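Local coordinates for protein uronate isomerase (Caulobacter crescentus, PDB 2Q01) that catalyses the isomerisation of D-glucuronate to D-fructuronate, and of D-galacturonate to D-tagaturonate, in pentose and glucuronate interconversion, at residues 55-63 / 140-148. Sequence-based numbering, arbitrary orientation.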
loop_
_atom_site.group_PDB
_atom_site.type_symbol
_atom_site.label_atom_id
_atom_site.label_comp_id
_atom_site.label_asym_id
_atom_site.label_seq_id
_atom_site.Cartn_x
_atom_site.Cartn_y
_atom_site.Cartn_z
ATOM N N PHE B 55 -11.657 -31.156 -26.350
ATOM C CA PHE B 55 -12.615 -30.399 -25.546
ATOM C C PHE B 55 -13.947 -30.321 -26.301
ATOM O O PHE B 55 -13.987 -30.505 -27.525
ATOM C CB PHE B 55 -12.078 -28.997 -25.237
ATOM C CG PHE B 55 -10.710 -28.992 -24.597
ATOM C CD1 PHE B 55 -10.559 -29.246 -23.235
ATOM C CD2 PHE B 55 -9.572 -28.720 -25.357
ATOM C CE1 PHE B 55 -9.293 -29.236 -22.637
ATOM C CE2 PHE B 55 -8.301 -28.709 -24.769
ATOM C CZ PHE B 55 -8.163 -28.966 -23.408
ATOM N N GLN B 56 -15.035 -30.057 -25.585
ATOM C CA GLN B 56 -16.363 -30.147 -26.202
ATOM C C GLN B 56 -17.052 -28.819 -26.549
ATOM O O GLN B 56 -17.518 -28.647 -27.675
ATOM C CB GLN B 56 -17.293 -31.067 -25.395
ATOM C CG GLN B 56 -17.239 -30.886 -23.884
ATOM C CD GLN B 56 -18.306 -31.690 -23.165
ATOM O OE1 GLN B 56 -18.008 -32.684 -22.501
ATOM N NE2 GLN B 56 -19.559 -31.267 -23.298
ATOM N N ASP B 57 -17.104 -27.889 -25.596
ATOM C CA ASP B 57 -17.869 -26.647 -25.749
ATOM C C ASP B 57 -17.009 -25.408 -25.571
ATOM O O ASP B 57 -15.921 -25.473 -25.005
ATOM C CB ASP B 57 -19.001 -26.582 -24.711
ATOM C CG ASP B 57 -20.085 -27.617 -24.942
ATOM O OD1 ASP B 57 -20.302 -28.026 -26.105
ATOM O OD2 ASP B 57 -20.735 -28.010 -23.949
ATOM N N ALA B 58 -17.525 -24.273 -26.037
ATOM C CA ALA B 58 -16.980 -22.965 -25.693
ATOM C C ALA B 58 -17.223 -22.693 -24.211
ATOM O O ALA B 58 -16.408 -22.053 -23.547
ATOM C CB ALA B 58 -17.635 -21.888 -26.534
ATOM N N THR B 59 -18.351 -23.190 -23.706
ATOM C CA THR B 59 -18.720 -23.062 -22.303
ATOM C C THR B 59 -17.847 -23.948 -21.405
ATOM O O THR B 59 -17.298 -23.474 -20.408
ATOM C CB THR B 59 -20.218 -23.366 -22.116
ATOM O OG1 THR B 59 -20.978 -22.406 -22.859
ATOM C CG2 THR B 59 -20.625 -23.293 -20.649
ATOM N N ASP B 60 -17.697 -25.217 -21.778
ATOM C CA ASP B 60 -16.908 -26.170 -20.992
ATOM C C ASP B 60 -15.411 -25.878 -20.933
ATOM O O ASP B 60 -14.729 -26.329 -20.016
ATOM C CB ASP B 60 -17.144 -27.600 -21.477
ATOM C CG ASP B 60 -18.126 -28.349 -20.605
ATOM O OD1 ASP B 60 -17.734 -29.397 -20.046
ATOM O OD2 ASP B 60 -19.280 -27.883 -20.459
ATOM N N LEU B 61 -14.911 -25.119 -21.902
ATOM C CA LEU B 61 -13.491 -24.813 -21.985
ATOM C C LEU B 61 -13.158 -23.447 -21.381
ATOM O O LEU B 61 -12.154 -23.297 -20.673
ATOM C CB LEU B 61 -13.025 -24.892 -23.445
ATOM C CG LEU B 61 -11.583 -24.532 -23.812
ATOM C CD1 LEU B 61 -10.605 -25.589 -23.336
ATOM C CD2 LEU B 61 -11.462 -24.329 -25.303
ATOM N N LEU B 62 -14.005 -22.459 -21.656
ATOM C CA LEU B 62 -13.703 -21.076 -21.295
ATOM C C LEU B 62 -14.517 -20.554 -20.116
ATOM O O LEU B 62 -13.980 -19.864 -19.254
ATOM C CB LEU B 62 -13.880 -20.146 -22.506
ATOM C CG LEU B 62 -12.981 -20.376 -23.728
ATOM C CD1 LEU B 62 -13.626 -19.800 -24.974
ATOM C CD2 LEU B 62 -11.585 -19.794 -23.521
ATOM N N LEU B 63 -15.802 -20.895 -20.082
ATOM C CA LEU B 63 -16.741 -20.292 -19.137
ATOM C C LEU B 63 -16.901 -21.055 -17.816
ATOM O O LEU B 63 -16.714 -20.478 -16.742
ATOM C CB LEU B 63 -18.099 -20.068 -19.815
ATOM C CG LEU B 63 -19.283 -19.542 -18.996
ATOM C CD1 LEU B 63 -19.004 -18.183 -18.337
ATOM C CD2 LEU B 63 -20.507 -19.460 -19.891
ATOM N N ASP B 140 -22.629 -17.044 -33.008
ATOM C CA ASP B 140 -21.568 -17.193 -33.994
ATOM C C ASP B 140 -20.264 -17.606 -33.318
ATOM O O ASP B 140 -19.571 -18.491 -33.812
ATOM C CB ASP B 140 -21.388 -15.901 -34.799
ATOM C CG ASP B 140 -20.321 -16.025 -35.878
ATOM O OD1 ASP B 140 -20.408 -16.956 -36.709
ATOM O OD2 ASP B 140 -19.398 -15.184 -35.895
ATOM N N TYR B 141 -19.953 -16.973 -32.184
ATOM C CA TYR B 141 -18.792 -17.335 -31.360
ATOM C C TYR B 141 -18.854 -18.775 -30.860
ATOM O O TYR B 141 -17.863 -19.498 -30.942
ATOM C CB TYR B 141 -18.674 -16.408 -30.151
ATOM C CG TYR B 141 -17.640 -15.314 -30.265
ATOM C CD1 TYR B 141 -17.937 -14.107 -30.896
ATOM C CD2 TYR B 141 -16.371 -15.472 -29.709
ATOM C CE1 TYR B 141 -16.990 -13.090 -30.989
ATOM C CE2 TYR B 141 -15.420 -14.460 -29.795
ATOM C CZ TYR B 141 -15.735 -13.271 -30.437
ATOM O OH TYR B 141 -14.798 -12.267 -30.523
ATOM N N PHE B 142 -20.022 -19.181 -30.357
ATOM C CA PHE B 142 -20.190 -20.498 -29.739
ATOM C C PHE B 142 -19.852 -21.635 -30.688
ATOM O O PHE B 142 -18.921 -22.397 -30.427
ATOM C CB PHE B 142 -21.606 -20.687 -29.170
ATOM C CG PHE B 142 -21.780 -21.976 -28.409
ATOM C CD1 PHE B 142 -22.374 -23.085 -29.007
ATOM C CD2 PHE B 142 -21.331 -22.090 -27.097
ATOM C CE1 PHE B 142 -22.521 -24.283 -28.307
ATOM C CE2 PHE B 142 -21.479 -23.279 -26.389
ATOM C CZ PHE B 142 -22.072 -24.378 -26.997
ATOM N N ASP B 143 -20.592 -21.730 -31.789
ATOM C CA ASP B 143 -20.440 -22.863 -32.702
ATOM C C ASP B 143 -19.176 -22.824 -33.565
ATOM O O ASP B 143 -18.750 -23.864 -34.061
ATOM C CB ASP B 143 -21.710 -23.112 -33.537
ATOM C CG ASP B 143 -22.307 -21.840 -34.108
ATOM O OD1 ASP B 143 -23.544 -21.690 -34.038
ATOM O OD2 ASP B 143 -21.552 -20.989 -34.626
ATOM N N ARG B 144 -18.571 -21.646 -33.726
ATOM C CA ARG B 144 -17.273 -21.557 -34.404
ATOM C C ARG B 144 -16.111 -22.031 -33.527
ATOM O O ARG B 144 -15.138 -22.582 -34.040
ATOM C CB ARG B 144 -16.998 -20.156 -34.952
ATOM C CG ARG B 144 -17.675 -19.880 -36.285
ATOM C CD ARG B 144 -16.738 -19.158 -37.238
ATOM N NE ARG B 144 -16.624 -17.728 -36.953
ATOM C CZ ARG B 144 -15.547 -16.991 -37.217
ATOM N NH1 ARG B 144 -15.542 -15.696 -36.925
ATOM N NH2 ARG B 144 -14.468 -17.543 -37.761
ATOM N N ILE B 145 -16.217 -21.809 -32.215
ATOM C CA ILE B 145 -15.260 -22.356 -31.246
ATOM C C ILE B 145 -15.469 -23.866 -31.118
ATOM O O ILE B 145 -14.512 -24.639 -31.174
ATOM C CB ILE B 145 -15.381 -21.667 -29.858
ATOM C CG1 ILE B 145 -14.838 -20.235 -29.915
ATOM C CG2 ILE B 145 -14.631 -22.455 -28.781
ATOM C CD1 ILE B 145 -15.237 -19.358 -28.722
ATOM N N THR B 146 -16.729 -24.271 -30.966
ATOM C CA THR B 146 -17.117 -25.677 -30.856
ATOM C C THR B 146 -16.672 -26.498 -32.074
ATOM O O THR B 146 -16.113 -27.587 -31.917
ATOM C CB THR B 146 -18.644 -25.804 -30.637
ATOM O OG1 THR B 146 -19.031 -24.981 -29.528
ATOM C CG2 THR B 146 -19.049 -27.245 -30.361
ATOM N N ALA B 147 -16.896 -25.955 -33.275
ATOM C CA ALA B 147 -16.451 -26.591 -34.520
ATOM C C ALA B 147 -14.934 -26.718 -34.586
ATOM O O ALA B 147 -14.417 -27.739 -35.049
ATOM C CB ALA B 147 -16.963 -25.835 -35.733
ATOM N N ALA B 148 -14.241 -25.679 -34.114
ATOM C CA ALA B 148 -12.778 -25.661 -34.049
ATOM C C ALA B 148 -12.230 -26.702 -33.076
ATOM O O ALA B 148 -11.181 -27.288 -33.332
ATOM C CB ALA B 148 -12.269 -24.269 -33.685
HETATM O O HOH W 1 -16.545 -29.596 -30.391
#
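Ala-58 turns its methyl toward helix 140-148 and lodges it between Phe-142 and Ile-145: its CB lies 3.7 Å from CD2 of the Phe-142 ring and 3.8 Å from Ile-145 CG2. The ring gets there because CG of Phe-142 stands anti to the backbone N (chi1 -174°), which swings the phenyl out from the side of its helix toward the start of 58-63. At its edge, close to the ring plane, Thr-59 OG1 sits 3.7 Å from CE2; that hydroxyl is hydrogen-bonded to the carbonyl of Pro-96. One turn on from Ala-58, Leu-62 and Ile-145 meet tip to tip, CD1 to CD1 at 4.1 Å.

Thr-146 works on both its branches. With OG1 beside its own backbone N (chi1 -53°), the hydroxyl donates to Phe-142 O at 2.7 Å, coming from well above the carbonyl plane, and lies over one face of the Phe-142 ring, toward its rim. The same carbonyl also takes the helical N-H of Thr-146. The methyl CG2 rests 3.4 Å from Gln-56 O, and a water joins that oxygen to Thr-146 O by donating to both. A valine here would probably leave Phe-142 O with the helical N-H alone of these two donors.

Trp-100 of helix 96-105 packs on Ala-58 and Thr-59, while Phe-127 and Phe-129 lie against Ile-145. The short, weakly bonded helix 58-63, with a pi-type turn at 59-63, packs orthogonally on 140-148 (91°, axes 9.9 Å apart) in a helical region of this TIM-barrel-clan enzyme.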